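Local coordinates for twin-arginine translocation pathway signal protein (Burkholderia phytofirmans, PDB 2RJO) that probably serves as a periplasmic sugar-binding protein, and holds beta-D-galactopyranose in the cleft between its two domains, at residues V91-N96 with V111-Y116; S11-T16 with N68-D73. All coordinates share one frame; numbering follows the deposited sequence.

Interaction 1. Residues V91-N96 with V111-Y116. With GAL (beta-D-galactopyranose), chain B.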
loop_
_atom_site.group_PDB
_atom_site.type_symbol
_atom_site.label_atom_id
_atom_site.label_comp_id
_atom_site.label_asym_id
_atom_site.label_seq_id
_atom_site.Cartn_x
_atom_site.Cartn_y
_atom_site.Cartn_z
ATOM N N VAL A 91 14.657 -4.682 10.756
ATOM C CA VAL A 91 13.307 -4.392 10.292
ATOM C C VAL A 91 13.217 -3.419 9.127
ATOM O O VAL A 91 14.005 -2.481 9.017
ATOM C CB VAL A 91 12.464 -3.822 11.450
ATOM C CG1 VAL A 91 13.064 -2.494 11.914
ATOM C CG2 VAL A 91 11.016 -3.635 11.014
ATOM N N THR A 92 12.231 -3.656 8.271
ATOM C CA THR A 92 11.971 -2.814 7.114
ATOM C C THR A 92 10.535 -2.322 7.255
ATOM O O THR A 92 9.643 -3.091 7.603
ATOM C CB THR A 92 12.125 -3.610 5.792
ATOM O OG1 THR A 92 13.518 -3.767 5.497
ATOM C CG2 THR A 92 11.447 -2.886 4.628
ATOM N N THR A 93 10.324 -1.037 6.995
ATOM C CA THR A 93 8.995 -0.441 7.099
ATOM C C THR A 93 8.383 -0.177 5.729
ATOM O O THR A 93 9.089 0.119 4.773
ATOM C CB THR A 93 9.047 0.887 7.893
ATOM O OG1 THR A 93 9.207 0.597 9.284
ATOM C CG2 THR A 93 7.766 1.671 7.710
ATOM N N ILE A 94 7.062 -0.287 5.652
ATOM C CA ILE A 94 6.342 -0.053 4.409
ATOM C C ILE A 94 5.192 0.922 4.637
ATOM O O ILE A 94 4.384 0.721 5.537
ATOM C CB ILE A 94 5.719 -1.357 3.855
ATOM C CG1 ILE A 94 6.755 -2.483 3.833
ATOM C CG2 ILE A 94 5.196 -1.117 2.447
ATOM C CD1 ILE A 94 7.867 -2.267 2.835
ATOM N N TRP A 95 5.124 1.976 3.829
ATOM C CA TRP A 95 4.033 2.947 3.908
ATOM C C TRP A 95 3.947 3.914 5.091
ATOM O O TRP A 95 4.105 5.118 4.917
ATOM C CB TRP A 95 2.676 2.227 3.811
ATOM C CG TRP A 95 2.328 1.629 2.454
ATOM C CD1 TRP A 95 1.954 0.342 2.202
ATOM C CD2 TRP A 95 2.322 2.300 1.183
ATOM N NE1 TRP A 95 1.720 0.166 0.856
ATOM C CE2 TRP A 95 1.936 1.349 0.209
ATOM C CE3 TRP A 95 2.604 3.606 0.774
ATOM C CZ2 TRP A 95 1.829 1.671 -1.147
ATOM C CZ3 TRP A 95 2.497 3.923 -0.587
ATOM C CH2 TRP A 95 2.114 2.959 -1.520
ATOM N N ASN A 96 3.678 3.392 6.286
ATOM C CA ASN A 96 3.477 4.243 7.463
ATOM C C ASN A 96 4.620 4.417 8.464
ATOM O O ASN A 96 5.215 3.449 8.929
ATOM C CB ASN A 96 2.236 3.762 8.237
ATOM C CG ASN A 96 0.994 3.655 7.370
ATOM O OD1 ASN A 96 0.551 4.628 6.770
ATOM N ND2 ASN A 96 0.422 2.459 7.308
ATOM N N VAL A 111 16.739 -1.282 8.718
ATOM C CA VAL A 111 17.257 -1.386 7.360
ATOM C C VAL A 111 16.720 -0.380 6.354
ATOM O O VAL A 111 17.493 0.292 5.665
ATOM C CB VAL A 111 17.024 -2.791 6.803
ATOM C CG1 VAL A 111 17.606 -2.894 5.402
ATOM C CG2 VAL A 111 17.645 -3.817 7.732
ATOM N N ALA A 112 15.402 -0.276 6.241
ATOM C CA ALA A 112 14.858 0.667 5.283
ATOM C C ALA A 112 13.357 0.889 5.374
ATOM O O ALA A 112 12.629 0.109 5.979
ATOM C CB ALA A 112 15.228 0.227 3.857
ATOM N N HIS A 113 12.923 1.989 4.773
ATOM C CA HIS A 113 11.520 2.355 4.698
ATOM C C HIS A 113 11.223 2.417 3.204
ATOM O O HIS A 113 11.971 3.036 2.440
ATOM C CB HIS A 113 11.273 3.728 5.326
ATOM C CG HIS A 113 9.858 4.199 5.196
ATOM N ND1 HIS A 113 8.797 3.531 5.769
ATOM C CD2 HIS A 113 9.323 5.246 4.525
ATOM C CE1 HIS A 113 7.671 4.144 5.455
ATOM N NE2 HIS A 113 7.962 5.187 4.699
ATOM N N LEU A 114 10.157 1.752 2.779
ATOM C CA LEU A 114 9.788 1.754 1.372
ATOM C C LEU A 114 8.436 2.422 1.208
ATOM O O LEU A 114 7.555 2.277 2.049
ATOM C CB LEU A 114 9.705 0.326 0.834
ATOM C CG LEU A 114 10.949 -0.550 0.973
ATOM C CD1 LEU A 114 10.657 -1.878 0.306
ATOM C CD2 LEU A 114 12.164 0.123 0.344
ATOM N N SER A 115 8.264 3.159 0.120
ATOM C CA SER A 115 7.004 3.829 -0.107
ATOM C C SER A 115 6.903 4.283 -1.549
ATOM O O SER A 115 7.799 4.043 -2.352
ATOM C CB SER A 115 6.880 5.032 0.828
ATOM O OG SER A 115 5.582 5.598 0.768
ATOM N N TYR A 116 5.788 4.919 -1.874
ATOM C CA TYR A 116 5.565 5.434 -3.210
ATOM C C TYR A 116 5.024 6.833 -3.027
ATOM O O TYR A 116 4.496 7.165 -1.959
ATOM C CB TYR A 116 4.545 4.583 -3.954
ATOM C CG TYR A 116 4.996 3.182 -4.240
ATOM C CD1 TYR A 116 5.343 2.799 -5.523
ATOM C CD2 TYR A 116 5.039 2.222 -3.233
ATOM C CE1 TYR A 116 5.716 1.489 -5.807
ATOM C CE2 TYR A 116 5.408 0.908 -3.500
ATOM C CZ TYR A 116 5.744 0.547 -4.792
ATOM O OH TYR A 116 6.094 -0.753 -5.080
HETATM C C1 GAL B . -3.764 -0.858 2.628
HETATM C C2 GAL B . -3.901 -0.179 1.245
HETATM C C3 GAL B . -2.491 0.200 0.739
HETATM C C4 GAL B . -1.843 1.157 1.755
HETATM C C5 GAL B . -1.781 0.402 3.112
HETATM C C6 GAL B . -1.155 1.317 4.143
HETATM O O1 GAL B . -5.077 -1.196 3.113
HETATM O O2 GAL B . -4.505 -1.085 0.324
HETATM O O3 GAL B . -2.583 0.855 -0.524
HETATM O O4 GAL B . -2.668 2.314 1.889
HETATM O O5 GAL B . -3.129 0.050 3.571
HETATM O O6 GAL B . -1.100 0.611 5.368
#

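Interaction 2. Residues S11-T16 with N68-D73. With GAL (beta-D-galactopyranose), chain B; SO4 (sulfate ion), chain D.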
loop_
_atom_site.group_PDB
_atom_site.type_symbol
_atom_site.label_atom_id
_atom_site.label_comp_id
_atom_site.label_asym_id
_atom_site.label_seq_id
_atom_site.Cartn_x
_atom_site.Cartn_y
_atom_site.Cartn_z
ATOM N N SER A 11 4.409 -8.429 9.070
ATOM C CA SER A 11 3.268 -7.879 9.791
ATOM C C SER A 11 2.443 -6.919 8.945
ATOM O O SER A 11 2.976 -5.998 8.325
ATOM C CB SER A 11 3.731 -7.145 11.054
ATOM O OG SER A 11 2.635 -6.496 11.683
ATOM N N PHE A 12 1.132 -7.135 8.939
ATOM C CA PHE A 12 0.220 -6.288 8.182
ATOM C C PHE A 12 -1.193 -6.285 8.766
ATOM O O PHE A 12 -1.528 -7.093 9.635
ATOM C CB PHE A 12 0.215 -6.715 6.714
ATOM C CG PHE A 12 0.015 -8.175 6.515
ATOM C CD1 PHE A 12 -1.264 -8.702 6.359
ATOM C CD2 PHE A 12 1.107 -9.039 6.505
ATOM C CE1 PHE A 12 -1.458 -10.080 6.192
ATOM C CE2 PHE A 12 0.926 -10.422 6.339
ATOM C CZ PHE A 12 -0.360 -10.939 6.184
ATOM N N ARG A 13 -2.025 -5.377 8.277
ATOM C CA ARG A 13 -3.374 -5.231 8.803
ATOM C C ARG A 13 -4.346 -6.400 8.620
ATOM O O ARG A 13 -4.837 -6.932 9.613
ATOM C CB ARG A 13 -3.999 -3.938 8.265
ATOM C CG ARG A 13 -4.967 -3.278 9.240
ATOM C CD ARG A 13 -5.401 -1.900 8.791
ATOM N NE ARG A 13 -4.331 -0.899 8.829
ATOM C CZ ARG A 13 -3.605 -0.534 7.778
ATOM N NH1 ARG A 13 -3.824 -1.089 6.589
ATOM N NH2 ARG A 13 -2.672 0.405 7.907
ATOM N N SER A 14 -4.627 -6.815 7.386
ATOM C CA SER A 14 -5.587 -7.905 7.195
ATOM C C SER A 14 -5.479 -8.766 5.950
ATOM O O SER A 14 -5.016 -8.313 4.900
ATOM C CB SER A 14 -7.002 -7.335 7.253
ATOM O OG SER A 14 -7.171 -6.587 8.441
ATOM N N LEU A 15 -5.934 -10.015 6.074
ATOM C CA LEU A 15 -5.928 -10.959 4.952
ATOM C C LEU A 15 -7.180 -10.793 4.095
ATOM O O LEU A 15 -7.328 -11.457 3.066
ATOM C CB LEU A 15 -5.885 -12.413 5.448
ATOM C CG LEU A 15 -4.563 -13.168 5.648
ATOM C CD1 LEU A 15 -3.700 -13.012 4.399
ATOM C CD2 LEU A 15 -3.836 -12.655 6.871
ATOM N N THR A 16 -8.083 -9.910 4.508
ATOM C CA THR A 16 -9.322 -9.719 3.758
ATOM C C THR A 16 -9.156 -8.799 2.550
ATOM O O THR A 16 -9.964 -8.841 1.629
ATOM C CB THR A 16 -10.468 -9.197 4.678
ATOM O OG1 THR A 16 -11.536 -8.688 3.866
ATOM C CG2 THR A 16 -9.982 -8.103 5.605
ATOM N N ASN A 68 9.446 -7.512 8.098
ATOM C CA ASN A 68 9.027 -6.614 7.021
ATOM C C ASN A 68 7.613 -6.221 7.416
ATOM O O ASN A 68 6.681 -7.008 7.246
ATOM C CB ASN A 68 9.012 -7.327 5.666
ATOM C CG ASN A 68 8.617 -6.398 4.532
ATOM O OD1 ASN A 68 8.718 -5.182 4.662
ATOM N ND2 ASN A 68 8.182 -6.966 3.408
ATOM N N VAL A 69 7.453 -5.010 7.941
ATOM C CA VAL A 69 6.151 -4.564 8.426
ATOM C C VAL A 69 5.530 -3.307 7.822
ATOM O O VAL A 69 6.213 -2.326 7.521
ATOM C CB VAL A 69 6.208 -4.367 9.968
ATOM C CG1 VAL A 69 7.290 -3.345 10.317
ATOM C CG2 VAL A 69 4.854 -3.909 10.504
ATOM N N ASP A 70 4.212 -3.365 7.668
ATOM C CA ASP A 70 3.387 -2.274 7.157
ATOM C C ASP A 70 2.658 -1.820 8.434
ATOM O O ASP A 70 1.626 -2.381 8.792
ATOM C CB ASP A 70 2.375 -2.827 6.139
ATOM C CG ASP A 70 1.462 -1.752 5.545
ATOM O OD1 ASP A 70 1.196 -0.727 6.210
ATOM O OD2 ASP A 70 0.990 -1.945 4.405
ATOM N N PRO A 71 3.207 -0.820 9.154
ATOM C CA PRO A 71 2.591 -0.318 10.389
ATOM C C PRO A 71 1.127 0.080 10.242
ATOM O O PRO A 71 0.771 0.827 9.333
ATOM C CB PRO A 71 3.479 0.872 10.755
ATOM C CG PRO A 71 4.815 0.434 10.276
ATOM C CD PRO A 71 4.481 -0.125 8.905
ATOM N N ASN A 72 0.297 -0.431 11.149
ATOM C CA ASN A 72 -1.140 -0.147 11.170
ATOM C C ASN A 72 -1.366 1.369 11.151
ATOM O O ASN A 72 -2.245 1.867 10.452
ATOM C CB ASN A 72 -1.764 -0.764 12.426
ATOM C CG ASN A 72 -3.252 -0.537 12.514
ATOM O OD1 ASN A 72 -3.999 -0.871 11.590
ATOM N ND2 ASN A 72 -3.701 0.028 13.641
ATOM N N ASP A 73 -0.556 2.090 11.917
ATOM C CA ASP A 73 -0.630 3.548 11.982
ATOM C C ASP A 73 0.812 4.043 11.996
ATOM O O ASP A 73 1.729 3.295 12.334
ATOM C CB ASP A 73 -1.363 4.012 13.256
ATOM C CG ASP A 73 -2.704 4.696 12.954
ATOM O OD1 ASP A 73 -2.861 5.226 11.825
ATOM O OD2 ASP A 73 -3.597 4.724 13.850
HETATM C C1 GAL B . -3.764 -0.858 2.628
HETATM C C2 GAL B . -3.901 -0.179 1.245
HETATM C C3 GAL B . -2.491 0.200 0.739
HETATM C C4 GAL B . -1.843 1.157 1.755
HETATM C C5 GAL B . -1.781 0.402 3.112
HETATM C C6 GAL B . -1.155 1.317 4.143
HETATM O O1 GAL B . -5.077 -1.196 3.113
HETATM O O2 GAL B . -4.505 -1.085 0.324
HETATM O O3 GAL B . -2.583 0.855 -0.524
HETATM O O4 GAL B . -2.668 2.314 1.889
HETATM O O5 GAL B . -3.129 0.050 3.571
HETATM O O6 GAL B . -1.100 0.611 5.368
HETATM S S SO4 D . -6.903 -3.274 5.234
HETATM O O1 SO4 D . -6.694 -4.398 6.183
HETATM O O2 SO4 D . -6.295 -2.031 5.759
HETATM O O3 SO4 D . -8.355 -3.090 4.986
HETATM O O4 SO4 D . -6.232 -3.608 3.960
HETATM O O HOH W 1 1.474 -4.064 11.051
HETATM O O HOH W 2 -0.870 -2.697 7.792
#

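Interaction 1. Residues V91-N96 with V111-Y116
Val-111 enters the pairing through its backbone: its N-H makes a weak, bent bond to the carbonyl of Val-91. One residue on, Ala-112 O receives the N-H of Thr-93 in its carbonyl plane at 2.8 Å. With CG anti to the backbone N (chi1 176°), the His-113 ring reaches forward across Thr-93, which meets it at the edge, and CE1 comes within 3.7 Å of Trp-95 N. The N-H of Leu-114 goes to Thr-93 O, and its O takes the nearly straight bond from Trp-95 N at 3.0 Å, while its CB lies alongside Ile-94 CD1. Ser-115 places OG 3.6 Å from CE3 of the Trp-95 indole. Tyr-116 meets the far end of that indole, CD2 lying 3.5 Å from Trp-95 CH2, with the two ring planes 34° apart. With NE1 bonded to Tyr-19 OH, the indole turns one face to galactose, whose C4 sits 3.8 Å above it, offset toward the rim. Asn-96 ND2 bonds galactose O6 weakly, Pro-71 O being its stronger partner. The strands are parallel neighbours in one domain of the periplasmic binding protein fold, where the loop after strand 90-94 puts Trp-95 against the sugar, an aromatic-on-pyranose contact familiar from sugar-binding relatives.

Interaction 2. Residues S11-T16 with N68-D73
Backbone hydrogen bonds join Ser-11 to both sides of Val-69. The N-H of Ser-11 reaches Asn-68 O at 3.2 Å, and its O receives the N-H of Asp-70 in an almost straight bond of 3.0 Å. Packing at this parallel bridge is tight: Ser-11 CB presses on Val-69 CG2 at 3.5 Å, closer than carbons usually sit.

Side-chain bonds take over beyond the strands. Arg-13 grips Asn-72 side-on, NE giving its hydrogen to OD1 at 2.8 Å and NH2 giving one to the backbone O, which lies in the guanidinium plane. The arginine chain bends at chi3 (-69°) and crosses the asparagine side chain at about a right angle; Ser-47 holds the amide nitrogen of Asn-72. Such loops at the C-terminal ends of parallel strands form the sugar cleft in the periplasmic binding protein fold.

Bonds to the bound groups use NH1 and the second hydrogen of NH2. NH2 donates to O6 of galactose at 3.0 Å, and that hydroxyl donates to Asp-70 OD1 at 2.8 Å, so O6 links two residues whose charged atoms do not touch. Asp-70 OD2 is bonded to Tyr-20. NH1 reaches a sulfate oxygen, O2, the ion probably coming from the crystallisation liquor, and makes longer, weak bonds to O5 and O6 of the sugar.

Two waters both donate to Asp-70 O. One also bonds Ser-11 OG; the other weakly accepts the backbone N-H of Arg-13 and lies 3.4 Å above the guanidinium plane, over its centre.

How the interactions relate
From the N terminus, 11-16 begins on the last residues of strand 7-12, and the chain runs through helix 18-34, strand 38-42 and helix 47-60 before 68-73 returns beside it, closing the long loop of interaction 2. Helix 74-87 then carries the chain to 91-96, and a mostly irregular excursion of 14 residues brings back 111-116 to close interaction 1. The two loops follow in series and neither nests nor crosses. Within one sheet the strands run 7-12, 65-69, 90-94, 110-115; interaction 2 joins the first pair and interaction 1 the last, Ile-94 N probably bonding Val-69 O between them. Asn-96 ND2 lies 2.6 Å from Pro-71 O, a probable hydrogen bond beside the shared galactose.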